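Local coordinates for protein putative xanthine dehydrogenase YAGS fad-binding subunit (Escherichia coli, PDB 5G5G) that probably serves as the molybdenum-binding subunit of a periplasmic aldehyde oxidase, holding the dioxothiomolybdenum centre and its pterin cytosine dinucleotide, at residues T157-V162 with G335-T340; A172-D177 with I291-S296; G297-I302 with I381-Q386; F412-R417 with G588-V593. All blocks are in the same frame, centred on the assembly; numbering follows the deposited sequence.

Contact 1: T157-V162 with G335-T340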
# COMPACT_ATOMS: atom_id res chain seq x y z
N THR C 157 -33.30 4.12 0.63
CA THR C 157 -32.73 2.78 0.73
C THR C 157 -33.46 1.96 1.81
O THR C 157 -32.92 1.67 2.88
CB THR C 157 -31.23 2.85 1.03
OG1 THR C 157 -30.62 3.83 0.19
CG2 THR C 157 -30.59 1.51 0.81
N PRO C 158 -34.71 1.60 1.55
CA PRO C 158 -35.52 0.96 2.59
C PRO C 158 -35.07 -0.49 2.84
O PRO C 158 -34.44 -1.09 1.98
CB PRO C 158 -36.94 1.04 2.00
CG PRO C 158 -36.72 0.94 0.54
CD PRO C 158 -35.48 1.77 0.30
N ASP C 159 -35.32 -1.00 4.04
CA ASP C 159 -34.89 -2.36 4.42
C ASP C 159 -35.57 -3.31 3.46
O ASP C 159 -36.67 -3.00 2.95
CB ASP C 159 -35.32 -2.70 5.86
CG ASP C 159 -34.55 -1.91 6.93
OD1 ASP C 159 -33.59 -1.16 6.59
OD2 ASP C 159 -34.92 -2.00 8.14
N LYS C 160 -35.00 -4.49 3.30
CA LYS C 160 -35.59 -5.48 2.44
C LYS C 160 -36.04 -6.66 3.31
O LYS C 160 -35.24 -7.21 4.03
CB LYS C 160 -34.60 -5.90 1.40
CG LYS C 160 -35.15 -6.87 0.39
CD LYS C 160 -33.98 -7.48 -0.37
CE LYS C 160 -34.43 -8.57 -1.30
NZ LYS C 160 -35.14 -7.97 -2.48
N ASN C 161 -37.31 -7.02 3.21
CA ASN C 161 -37.88 -8.09 4.01
C ASN C 161 -38.57 -9.14 3.15
O ASN C 161 -39.27 -8.81 2.26
CB ASN C 161 -38.87 -7.54 5.02
CG ASN C 161 -38.23 -6.65 6.05
OD1 ASN C 161 -37.41 -7.07 6.78
ND2 ASN C 161 -38.62 -5.43 6.09
N VAL C 162 -38.32 -10.40 3.47
CA VAL C 162 -38.86 -11.51 2.74
C VAL C 162 -39.38 -12.46 3.86
O VAL C 162 -38.68 -12.76 4.83
CB VAL C 162 -37.77 -12.23 1.92
CG1 VAL C 162 -38.30 -13.47 1.18
CG2 VAL C 162 -37.07 -11.28 0.93
N GLY C 335 -30.75 -4.52 6.07
CA GLY C 335 -30.90 -3.11 6.24
C GLY C 335 -29.61 -2.38 6.45
O GLY C 335 -28.70 -2.90 7.11
N LEU C 336 -29.54 -1.17 5.90
CA LEU C 336 -28.41 -0.27 6.14
C LEU C 336 -28.80 0.84 7.10
O LEU C 336 -29.95 1.32 7.10
CB LEU C 336 -27.88 0.36 4.83
CG LEU C 336 -27.31 -0.60 3.80
CD1 LEU C 336 -26.93 0.18 2.53
CD2 LEU C 336 -26.12 -1.37 4.38
N ARG C 337 -27.82 1.28 7.88
CA ARG C 337 -27.98 2.40 8.80
C ARG C 337 -26.80 3.34 8.59
O ARG C 337 -25.64 2.90 8.68
CB ARG C 337 -28.05 1.88 10.22
CG ARG C 337 -29.15 0.79 10.47
CD ARG C 337 -30.46 1.41 10.51
NE ARG C 337 -31.50 0.37 10.77
CZ ARG C 337 -32.13 -0.35 9.84
NH1 ARG C 337 -31.92 -0.13 8.55
NH2 ARG C 337 -33.09 -1.21 10.22
N LEU C 338 -27.09 4.61 8.31
CA LEU C 338 -26.06 5.56 7.94
C LEU C 338 -25.95 6.67 8.99
O LEU C 338 -26.87 7.49 9.12
CB LEU C 338 -26.40 6.13 6.54
CG LEU C 338 -25.35 7.11 6.01
CD1 LEU C 338 -23.95 6.55 5.92
CD2 LEU C 338 -25.86 7.60 4.67
N ALA C 339 -24.85 6.69 9.73
CA ALA C 339 -24.57 7.78 10.67
C ALA C 339 -23.91 8.93 9.95
O ALA C 339 -23.32 8.75 8.87
CB ALA C 339 -23.66 7.30 11.79
N THR C 340 -23.96 10.09 10.60
CA THR C 340 -23.17 11.24 10.16
C THR C 340 -21.86 11.31 10.95
O THR C 340 -21.88 11.42 12.17
CB THR C 340 -23.99 12.51 10.30
OG1 THR C 340 -25.10 12.36 9.43
CG2 THR C 340 -23.19 13.74 9.86
O HOH W 1 -31.96 -0.50 4.44
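Asp159 and Arg337 meet in a two-pronged salt bridge whose carboxylate and guanidinium planes lie only 7° apart. From its CB, Asp159 turns CG beside its own backbone N, opposite the carbonyl carbon (chi1 -70°), which carries the carboxylate across to the second segment. CG faces the end of the guanidinium, 3.6 Å from Arg337 NH1. OD1 receives Arg337 NH1 on its syn lone pair at 2.8 Å, with 161° at the hydrogen. OD2 takes Arg337 NH2 at 2.9 Å, again on the syn side though somewhat out of the carboxylate plane. The pair sits where the chain is about to enter strand 160-162, an outermost strand of a mixed sheet, which runs antiparallel beside strand 331-340 and bonds to it through Lys160 and Thr334. OD1 also lies 3.3 Å from Gly335 CA, where a side chain would run into the carboxylate. A water 2.8 Å from Asp159 OD1 accepts the backbone N-H of Leu336 and lies equally near Thr157 O. Arg337 NH1 has a second acceptor, Leu336 O at 2.8 Å, approached from above the carbonyl plane, which helps fix the guanidinium's rotation.

Contact 2: A172-D177 with I291-S296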
# COMPACT_ATOMS: atom_id res chain seq x y z
N ALA C 172 -36.08 -21.63 14.64
CA ALA C 172 -34.92 -22.33 14.14
C ALA C 172 -34.28 -23.24 15.20
O ALA C 172 -34.23 -22.86 16.36
CB ALA C 172 -33.89 -21.35 13.62
N ALA C 173 -33.82 -24.41 14.76
CA ALA C 173 -33.17 -25.40 15.63
C ALA C 173 -31.81 -24.95 16.10
O ALA C 173 -31.40 -25.28 17.19
CB ALA C 173 -33.03 -26.75 14.92
N VAL C 174 -31.11 -24.19 15.28
CA VAL C 174 -29.75 -23.80 15.63
C VAL C 174 -29.57 -22.41 15.08
O VAL C 174 -30.05 -22.13 13.98
CB VAL C 174 -28.70 -24.79 15.08
CG1 VAL C 174 -28.77 -24.93 13.59
CG2 VAL C 174 -27.30 -24.37 15.42
N LYS C 175 -28.96 -21.53 15.86
CA LYS C 175 -28.82 -20.18 15.40
C LYS C 175 -27.67 -19.43 16.01
O LYS C 175 -27.17 -19.82 17.05
CB LYS C 175 -30.10 -19.40 15.66
CG LYS C 175 -30.40 -19.17 17.14
CD LYS C 175 -31.86 -19.01 17.47
CE LYS C 175 -32.57 -20.37 17.48
NZ LYS C 175 -34.03 -20.35 17.74
N ILE C 176 -27.27 -18.36 15.33
CA ILE C 176 -26.24 -17.44 15.86
C ILE C 176 -26.75 -16.01 15.84
O ILE C 176 -27.65 -15.69 15.06
CB ILE C 176 -24.87 -17.53 15.11
CG1 ILE C 176 -25.00 -17.12 13.66
CG2 ILE C 176 -24.28 -18.93 15.19
CD1 ILE C 176 -24.73 -15.63 13.42
N ASP C 177 -26.21 -15.19 16.75
CA ASP C 177 -26.47 -13.74 16.84
C ASP C 177 -25.13 -13.14 17.22
O ASP C 177 -24.66 -13.37 18.33
CB ASP C 177 -27.54 -13.43 17.90
CG ASP C 177 -27.85 -11.94 18.03
OD1 ASP C 177 -26.96 -11.14 17.85
OD2 ASP C 177 -28.99 -11.56 18.38
N ILE C 291 -28.59 -15.50 12.17
CA ILE C 291 -28.85 -16.56 11.19
C ILE C 291 -29.31 -17.81 11.91
O ILE C 291 -28.69 -18.25 12.84
CB ILE C 291 -27.63 -16.91 10.33
CG1 ILE C 291 -26.89 -15.61 9.92
CG2 ILE C 291 -28.07 -17.72 9.12
CD1 ILE C 291 -25.65 -15.80 9.07
N GLY C 292 -30.41 -18.39 11.41
CA GLY C 292 -30.93 -19.63 11.94
C GLY C 292 -31.12 -20.68 10.89
O GLY C 292 -31.42 -20.34 9.72
N ALA C 293 -30.96 -21.93 11.30
CA ALA C 293 -31.14 -23.09 10.42
C ALA C 293 -32.00 -24.14 11.10
O ALA C 293 -32.17 -24.16 12.32
CB ALA C 293 -29.78 -23.70 10.09
N ASP C 294 -32.55 -25.03 10.28
CA ASP C 294 -33.34 -26.12 10.79
C ASP C 294 -32.45 -27.28 11.26
O ASP C 294 -31.21 -27.18 11.17
CB ASP C 294 -34.42 -26.54 9.77
CG ASP C 294 -33.89 -27.27 8.54
OD1 ASP C 294 -32.73 -27.74 8.47
OD2 ASP C 294 -34.73 -27.41 7.62
N GLN C 295 -33.09 -28.37 11.69
CA GLN C 295 -32.41 -29.58 12.16
C GLN C 295 -31.50 -30.22 11.10
O GLN C 295 -30.55 -30.85 11.47
CB GLN C 295 -33.45 -30.62 12.68
CG GLN C 295 -34.04 -30.17 14.02
CD GLN C 295 -35.21 -31.01 14.55
OE1 GLN C 295 -35.72 -31.93 13.89
NE2 GLN C 295 -35.65 -30.67 15.77
N SER C 296 -31.78 -30.03 9.82
CA SER C 296 -30.92 -30.52 8.71
C SER C 296 -29.80 -29.57 8.27
O SER C 296 -28.95 -29.93 7.47
CB SER C 296 -31.83 -30.93 7.52
OG SER C 296 -32.44 -29.78 6.90
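A classic beta bulge, in which Ala173 and Val174 together stand across from Ala293, opens the antiparallel ladder between strands 174-182 and 285-293. Val174 and Ala293 form a hydrogen-bonded pair: Ala293 N gives a nearly straight bond to Val174 O at 2.8 Å (170° at the hydrogen), and Val174 N answers to Ala293 O at 3.1 Å. Ile176 and Ile291 repeat the pattern, with Ile176 N 2.9 Å from Ile291 O and the return bond running from Ile291 N to Ile176 O. Between them Lys175 and Gly292 make a non-hydrogen-bonded pair drawn to 4.1 Å between their CA atoms. Gly292 suits this place, since a CB there would collide with the methyl of Ala172. Lys175 bends back along its own strand, and its NZ donates to Ala172 O at 2.9 Å and also to Phe169 O.

On the other face Val174 tucks CG1 between its backbone N and carbonyl carbon (chi1 58°), resting it 3.8 Å from Ala293 CB. Ile176 and Ile291 run next to each other, their branches sent in one direction, with Ile176 CD1 4.1 Å from Ile291 CG1. Leu368 and Ala364 put helix 354-372 over this apolar row, so the bulge begins an outermost strand of the helix-covered five-stranded mixed sheet in the first molybdopterin cofactor-binding domain.

Contact 3: G297-I302 with I381-Q386; sequences GKITAI and ILNDTQ
Asn383 turns its side-chain amide to the backbone of Gly297 and Ile299, gripping it by both ends where helix 376-382 gives way to a loop. The gripped residues lead out of the turn between antiparallel strands 285-293 and 299-310, and the amide bridges Gly297 O and Ile299 N much as the N-H and C=O of one residue would in a parallel strand. Asn383 ND2 donates to Gly297 O at 3.0 Å, almost perfectly straight at 177° and in the plane of the amide. Its OD1 takes the N-H of Ile299 at 2.8 Å, tilted 25° from the carbonyl plane. CG lies beside the backbone N, opposite the carbonyl carbon (chi1 -75°), pointing the amide at the turn, while a further bond from ND2 to Phe379 O ties it back to the helix.

The Ile299 side chain crosses Asn383 at about a right angle, bringing CG1 to 3.7 Å from Asn383 CG. Replacing Asn383 by an alanine would probably leave Gly297 O and Ile299 N without these mates and open a gap beside Ile299. Leu382 sends CD2 to 3.4 Å from Gly297 C; a CB on Gly297 would be tight against that methyl and, at these backbone angles, jammed against the carbonyl O of Ser296. The Lys298 chain kinks twice on its slanting way past Leu382, its CE 3.8 Å from Leu382 CG. Asn383 OD1 has one more partner, a water that donates to it at 2.8 Å and also to Ile299 O.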
# COMPACT_ATOMS: atom_id res chain seq x y z
N GLY C 297 -29.74 -28.38 8.84
CA GLY C 297 -28.72 -27.41 8.49
C GLY C 297 -29.10 -26.47 7.37
O GLY C 297 -28.28 -25.64 6.97
N LYS C 298 -30.35 -26.53 6.93
CA LYS C 298 -30.89 -25.56 5.97
C LYS C 298 -31.20 -24.25 6.68
O LYS C 298 -32.01 -24.22 7.62
CB LYS C 298 -32.19 -26.06 5.30
CG LYS C 298 -31.95 -27.18 4.28
CD LYS C 298 -31.50 -26.57 2.95
CE LYS C 298 -31.09 -27.58 1.90
NZ LYS C 298 -32.17 -28.56 1.64
N ILE C 299 -30.58 -23.18 6.21
CA ILE C 299 -30.87 -21.85 6.74
C ILE C 299 -32.33 -21.55 6.46
O ILE C 299 -32.80 -21.77 5.35
CB ILE C 299 -29.96 -20.80 6.08
CG1 ILE C 299 -28.52 -21.04 6.52
CG2 ILE C 299 -30.41 -19.37 6.41
CD1 ILE C 299 -27.50 -20.23 5.74
N THR C 300 -33.02 -21.06 7.47
CA THR C 300 -34.41 -20.64 7.40
C THR C 300 -34.62 -19.15 7.68
O THR C 300 -35.70 -18.63 7.38
CB THR C 300 -35.24 -21.42 8.41
OG1 THR C 300 -34.69 -21.23 9.71
CG2 THR C 300 -35.24 -22.91 8.03
N ALA C 301 -33.63 -18.50 8.29
CA ALA C 301 -33.80 -17.13 8.75
C ALA C 301 -32.48 -16.41 8.66
O ALA C 301 -31.48 -16.91 9.18
CB ALA C 301 -34.32 -17.15 10.19
N ILE C 302 -32.41 -15.29 7.94
CA ILE C 302 -31.17 -14.54 7.83
C ILE C 302 -31.47 -13.05 7.94
O ILE C 302 -32.33 -12.52 7.24
CB ILE C 302 -30.36 -14.86 6.54
CG1 ILE C 302 -29.07 -14.03 6.50
CG2 ILE C 302 -31.19 -14.66 5.24
CD1 ILE C 302 -28.08 -14.63 5.51
N ILE C 381 -22.68 -25.60 0.57
CA ILE C 381 -23.24 -26.34 -0.55
C ILE C 381 -24.72 -26.61 -0.28
O ILE C 381 -25.57 -26.42 -1.17
CB ILE C 381 -22.43 -27.62 -0.84
CG1 ILE C 381 -21.06 -27.23 -1.41
CG2 ILE C 381 -23.16 -28.53 -1.86
CD1 ILE C 381 -20.04 -28.37 -1.43
N LEU C 382 -25.04 -27.10 0.94
CA LEU C 382 -26.40 -27.35 1.33
C LEU C 382 -27.33 -26.15 1.16
O LEU C 382 -28.52 -26.34 0.94
CB LEU C 382 -26.43 -27.75 2.79
CG LEU C 382 -27.64 -28.33 3.43
CD1 LEU C 382 -27.79 -29.77 2.90
CD2 LEU C 382 -27.48 -28.33 4.96
N ASN C 383 -26.78 -24.94 1.38
CA ASN C 383 -27.52 -23.68 1.35
C ASN C 383 -27.33 -22.84 0.06
O ASN C 383 -27.56 -21.63 0.02
CB ASN C 383 -27.13 -22.88 2.61
CG ASN C 383 -27.80 -23.45 3.83
OD1 ASN C 383 -29.02 -23.44 3.90
ND2 ASN C 383 -27.03 -24.07 4.73
N ASP C 384 -26.88 -23.51 -1.02
CA ASP C 384 -26.76 -22.85 -2.33
C ASP C 384 -28.16 -22.45 -2.77
O ASP C 384 -29.13 -23.13 -2.44
CB ASP C 384 -26.19 -23.85 -3.34
CG ASP C 384 -25.93 -23.22 -4.73
OD1 ASP C 384 -25.08 -22.33 -4.75
OD2 ASP C 384 -26.58 -23.63 -5.73
N THR C 385 -28.27 -21.35 -3.48
CA THR C 385 -29.48 -20.94 -4.15
C THR C 385 -29.13 -20.60 -5.60
O THR C 385 -28.23 -19.84 -5.86
CB THR C 385 -30.21 -19.77 -3.44
OG1 THR C 385 -31.39 -19.39 -4.20
CG2 THR C 385 -29.35 -18.57 -3.25
N GLN C 386 -29.86 -21.22 -6.53
CA GLN C 386 -29.72 -20.98 -7.96
C GLN C 386 -30.69 -19.89 -8.49
O GLN C 386 -30.72 -19.60 -9.70
CB GLN C 386 -29.92 -22.31 -8.71
CG GLN C 386 -28.80 -23.30 -8.50
CD GLN C 386 -27.51 -22.89 -9.21
OE1 GLN C 386 -27.55 -22.57 -10.41
NE2 GLN C 386 -26.40 -22.84 -8.49
O HOH W 2 -31.63 -22.88 3.09

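Contact 4: F412-R417 with G588-V593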
# COMPACT_ATOMS: atom_id res chain seq x y z
N PHE C 412 -6.93 -28.16 -2.32
CA PHE C 412 -6.29 -27.68 -1.08
C PHE C 412 -5.99 -28.75 -0.09
O PHE C 412 -5.19 -28.54 0.78
CB PHE C 412 -7.23 -26.67 -0.43
CG PHE C 412 -6.67 -25.93 0.75
CD1 PHE C 412 -5.82 -24.87 0.59
CD2 PHE C 412 -7.11 -26.26 2.05
CE1 PHE C 412 -5.38 -24.13 1.72
CE2 PHE C 412 -6.71 -25.51 3.16
CZ PHE C 412 -5.84 -24.44 2.99
N GLY C 413 -6.71 -29.88 -0.18
CA GLY C 413 -6.62 -30.93 0.80
C GLY C 413 -7.40 -30.58 2.04
O GLY C 413 -6.94 -30.84 3.18
N TRP C 414 -8.62 -30.07 1.83
CA TRP C 414 -9.47 -29.65 2.94
C TRP C 414 -9.79 -30.77 3.92
O TRP C 414 -9.89 -30.54 5.13
CB TRP C 414 -10.77 -29.06 2.38
CG TRP C 414 -11.70 -28.63 3.40
CD1 TRP C 414 -12.85 -29.24 3.75
CD2 TRP C 414 -11.58 -27.48 4.24
NE1 TRP C 414 -13.49 -28.51 4.74
CE2 TRP C 414 -12.72 -27.43 5.06
CE3 TRP C 414 -10.62 -26.45 4.34
CZ2 TRP C 414 -12.91 -26.41 6.02
CZ3 TRP C 414 -10.84 -25.43 5.29
CH2 TRP C 414 -11.95 -25.43 6.09
N LYS C 415 -9.96 -31.99 3.42
CA LYS C 415 -10.25 -33.08 4.33
C LYS C 415 -9.15 -33.39 5.33
O LYS C 415 -9.39 -34.07 6.33
CB LYS C 415 -10.75 -34.30 3.55
CG LYS C 415 -12.12 -34.01 2.93
CD LYS C 415 -12.99 -35.23 2.73
CE LYS C 415 -14.34 -34.87 2.15
NZ LYS C 415 -14.27 -34.79 0.66
N GLN C 416 -7.96 -32.86 5.13
CA GLN C 416 -6.88 -33.09 6.07
C GLN C 416 -6.90 -32.08 7.28
O GLN C 416 -6.13 -32.23 8.23
CB GLN C 416 -5.54 -33.20 5.25
CG GLN C 416 -5.35 -34.61 4.55
CD GLN C 416 -6.33 -34.99 3.37
OE1 GLN C 416 -6.22 -34.47 2.25
NE2 GLN C 416 -7.24 -35.96 3.62
N ARG C 417 -7.81 -31.10 7.25
CA ARG C 417 -8.08 -30.20 8.38
C ARG C 417 -8.56 -31.00 9.61
O ARG C 417 -9.39 -31.90 9.50
CB ARG C 417 -9.18 -29.19 8.02
CG ARG C 417 -9.53 -28.20 9.13
CD ARG C 417 -10.75 -27.35 8.77
NE ARG C 417 -11.94 -28.17 8.98
CZ ARG C 417 -13.05 -27.83 9.64
NH1 ARG C 417 -13.28 -26.65 10.15
NH2 ARG C 417 -14.01 -28.74 9.75
N GLY C 588 -14.31 -19.52 -4.09
CA GLY C 588 -14.05 -20.25 -2.87
C GLY C 588 -12.60 -20.00 -2.49
O GLY C 588 -11.68 -20.19 -3.30
N HIS C 589 -12.41 -19.48 -1.28
CA HIS C 589 -11.11 -19.15 -0.73
C HIS C 589 -10.73 -20.07 0.39
O HIS C 589 -11.52 -20.24 1.34
CB HIS C 589 -11.14 -17.74 -0.16
CG HIS C 589 -11.24 -16.68 -1.21
ND1 HIS C 589 -10.21 -16.40 -2.08
CD2 HIS C 589 -12.26 -15.88 -1.56
CE1 HIS C 589 -10.58 -15.44 -2.90
NE2 HIS C 589 -11.83 -15.11 -2.61
N PHE C 590 -9.53 -20.66 0.28
CA PHE C 590 -9.03 -21.67 1.23
C PHE C 590 -7.67 -21.22 1.72
O PHE C 590 -6.82 -20.86 0.89
CB PHE C 590 -8.91 -23.07 0.57
CG PHE C 590 -10.20 -23.70 0.24
CD1 PHE C 590 -10.86 -23.35 -0.94
CD2 PHE C 590 -10.81 -24.62 1.11
CE1 PHE C 590 -12.08 -23.92 -1.25
CE2 PHE C 590 -12.00 -25.23 0.77
CZ PHE C 590 -12.68 -24.84 -0.40
N VAL C 591 -7.48 -21.11 3.04
CA VAL C 591 -6.26 -20.57 3.62
C VAL C 591 -5.72 -21.45 4.73
O VAL C 591 -6.50 -22.00 5.54
CB VAL C 591 -6.54 -19.17 4.25
CG1 VAL C 591 -5.31 -18.67 4.98
CG2 VAL C 591 -7.01 -18.20 3.18
N GLU C 592 -4.40 -21.58 4.77
CA GLU C 592 -3.72 -22.18 5.89
C GLU C 592 -2.91 -21.09 6.57
O GLU C 592 -2.16 -20.33 5.87
CB GLU C 592 -2.84 -23.36 5.43
CG GLU C 592 -2.02 -24.02 6.54
CD GLU C 592 -1.09 -25.10 6.01
OE1 GLU C 592 -1.55 -26.07 5.41
OE2 GLU C 592 0.12 -25.00 6.23
N VAL C 593 -3.06 -20.94 7.89
CA VAL C 593 -2.30 -19.94 8.63
C VAL C 593 -1.48 -20.58 9.72
O VAL C 593 -1.80 -21.70 10.18
CB VAL C 593 -3.17 -18.90 9.35
CG1 VAL C 593 -3.94 -18.16 8.33
CG2 VAL C 593 -4.09 -19.56 10.38
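Phe412 presses a ring face onto Phe590, whose CB sits 3.6 Å from the ring centroid and only 14° off its normal, a close CH-pi contact. With CG opposite its backbone N (chi1 -172°), the Phe412 ring extends across to the strand. Its CZ comes within 3.5 Å of Val591 C, and Glu592 N stands at its edge. The two phenyl rings themselves lie obliquely, with planes at 40°. Replacing Phe412 by an alanine would probably open a gap over Phe590 CB and leave the Val591 backbone without its aromatic cover. Glu592 CB is 4.0 Å from Phe412 CZ, while its carboxylate has salt bridges to Arg605 and Arg606 and a hydrogen bond to His433. The packing joins the end of helix 401-412 to strand 584-596, an inner strand of a mixed sheet; Gly413, at positive phi, turns the chain out of the helix into a short 3-10 segment.

Trp414, in that segment, completes the aromatic cluster more loosely. Phe590 turns an edge toward its indole face in an offset edge-to-face pair, the centroids of the Phe590 ring and the six-membered ring of Trp414 5.7 Å apart, and CD2 of Phe590 is 3.7 Å from Trp414 CE3. Arg417 CD covers the opposite indole face, and Trp414 NE1 bonds to Asp375. Beyond the rings the turn runs out to solvent at exposed Lys415 and Gln416.

How the contacts relate
Contacts 1, 2 and 3 reach one five-stranded mixed sheet. Contact 1 lies at its 160-162 edge and contact 2 at its 174-182 edge, with centres about 24 Å apart. Contact 3 uses strand 299-310, the middle strand, and touches contact 2: Gly292 O is 2.9 Å from Thr300 N, a probable hydrogen bond, and their centres are about 11 Å apart. Along the chain contact 2 falls within the span of contact 1, which contact 3 crosses; contact 4 follows all three. It belongs to another sheet, in the second molybdopterin cofactor-binding domain, its nearest atoms about 8 Å from contact 3. Helix 401-412 thus carries the chain from the first cofactor-binding region, whose sheet contacts 1 to 3 tie together, to the second.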